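Local atomic coordinates of TrwG component of type IV secretion system (Bartonella birtlesii, PDB entry 4JF8), a protein that probably serves as a VirB8-family membrane component of the Trw type IV secretion system, of which this chain is probably the periplasmic domain. Residues A[73-76]-A[77-81]. Numbering follows the deposited sequence.
Sequences LLST and AAVQQ
Thr76 caps the start of helix 77-85 through its side chain. Thr76 OG1 accepts from Val79 N at 3.3 Å, with an N-H...O angle of 159°. A chi1 of 62° sets OG1 between the threonine's own N and carbonyl carbon, and this turns the hydroxyl back over the first turn. Thr76 OG1 also lies 3.4 Å from CG2 of Val79. The carbonyl of Thr76 serves the helix as well. Thr76 O accepts from Gln80 N at 2.8 Å in a nearly straight bond, the first i to i+4 bond of the helix. This is an N-cap at the short loop where the chain leaves helix 64-73 and starts helix 77-85. The loop belongs to the helical layer of the NTF2-like VirB8 fold; Thr76 also contacts strand 164-173 of the sheet. Val79 turns its other branch, CG1, to Ser75, 3.7 Å from the serine CB. Ser75 is buried, and its OG is hydrogen-bonded to Tyr52 OH and Thr71 O. Gln80 runs back alongside the loop, its CG 3.3 Å from Thr76 O. Chi2 of 177° keeps Gln80 extended past the carbonyls of Ser75 and Thr76, and Gln80 NE2 lies 3.5 Å from Ser75 O. That amide nitrogen is hydrogen-bonded to Ala72 O, so Gln80 ties the new helix to the end of the preceding one.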
loop_
_atom_site.group_PDB
_atom_site.type_symbol
_atom_site.label_atom_id
_atom_site.label_comp_id
_atom_site.label_asym_id
_atom_site.label_seq_id
_atom_site.Cartn_x
_atom_site.Cartn_y
_atom_site.Cartn_z
ATOM N N LEU A 73 -4.070 5.478 -10.173
ATOM C CA LEU A 73 -5.068 6.119 -9.307
ATOM C C LEU A 73 -4.616 7.481 -8.820
ATOM O O LEU A 73 -5.403 8.417 -8.708
ATOM C CB LEU A 73 -5.353 5.194 -8.124
ATOM C CG LEU A 73 -6.422 5.665 -7.147
ATOM C CD1 LEU A 73 -7.813 5.665 -7.773
ATOM C CD2 LEU A 73 -6.343 4.820 -5.884
ATOM N N LEU A 74 -3.328 7.597 -8.523
ATOM C CA LEU A 74 -2.768 8.793 -7.916
ATOM C C LEU A 74 -2.278 9.820 -8.911
ATOM O O LEU A 74 -1.686 10.816 -8.491
ATOM C CB LEU A 74 -1.642 8.389 -6.949
ATOM C CG LEU A 74 -1.997 7.450 -5.790
ATOM C CD1 LEU A 74 -0.770 7.288 -4.924
ATOM C CD2 LEU A 74 -3.175 7.989 -4.982
ATOM N N SER A 75 -2.553 9.605 -10.195
ATOM C CA SER A 75 -2.105 10.500 -11.271
ATOM C C SER A 75 -3.284 11.177 -11.938
ATOM O O SER A 75 -4.307 10.548 -12.174
ATOM C CB SER A 75 -1.380 9.691 -12.339
ATOM O OG SER A 75 -0.221 9.013 -11.828
ATOM N N THR A 76 -3.138 12.447 -12.292
ATOM C CA THR A 76 -4.129 13.080 -13.156
ATOM C C THR A 76 -4.180 12.359 -14.483
ATOM O O THR A 76 -3.265 11.607 -14.834
ATOM C CB THR A 76 -3.788 14.542 -13.463
ATOM O OG1 THR A 76 -2.537 14.562 -14.178
ATOM C CG2 THR A 76 -3.752 15.425 -12.193
ATOM N N ALA A 77 -5.230 12.610 -15.251
ATOM C CA ALA A 77 -5.370 11.988 -16.560
ATOM C C ALA A 77 -4.140 12.198 -17.448
ATOM O O ALA A 77 -3.658 11.274 -18.094
ATOM C CB ALA A 77 -6.631 12.518 -17.235
ATOM N N ALA A 78 -3.612 13.411 -17.470
ATOM C CA ALA A 78 -2.454 13.701 -18.299
ATOM C C ALA A 78 -1.208 12.928 -17.846
ATOM O O ALA A 78 -0.431 12.427 -18.657
ATOM C CB ALA A 78 -2.153 15.187 -18.353
ATOM N N VAL A 79 -1.042 12.802 -16.524
ATOM C CA VAL A 79 0.108 12.064 -16.002
ATOM C C VAL A 79 -0.092 10.552 -16.221
ATOM O O VAL A 79 0.852 9.823 -16.521
ATOM C CB VAL A 79 0.376 12.450 -14.538
ATOM C CG1 VAL A 79 1.445 11.582 -13.908
ATOM C CG2 VAL A 79 0.812 13.905 -14.457
ATOM N N GLN A 80 -1.329 10.086 -16.089
ATOM C CA GLN A 80 -1.666 8.708 -16.459
ATOM C C GLN A 80 -1.200 8.386 -17.859
ATOM O O GLN A 80 -0.574 7.343 -18.084
ATOM C CB GLN A 80 -3.179 8.485 -16.393
ATOM C CG GLN A 80 -3.750 8.368 -15.002
ATOM C CD GLN A 80 -5.249 8.224 -15.007
ATOM O OE1 GLN A 80 -5.923 8.478 -16.012
ATOM N NE2 GLN A 80 -5.793 7.843 -13.871
ATOM N N GLN A 81 -1.512 9.258 -18.819
ATOM C CA GLN A 81 -1.129 8.974 -20.206
ATOM C C GLN A 81 0.384 8.857 -20.363
ATOM O O GLN A 81 0.863 7.991 -21.082
ATOM C CB GLN A 81 -1.703 10.018 -21.163
ATOM C CG GLN A 81 -3.229 9.942 -21.298
ATOM C CD GLN A 81 -3.649 8.654 -21.966
ATOM O OE1 GLN A 81 -3.179 8.336 -23.079
ATOM N NE2 GLN A 81 -4.485 7.885 -21.302
#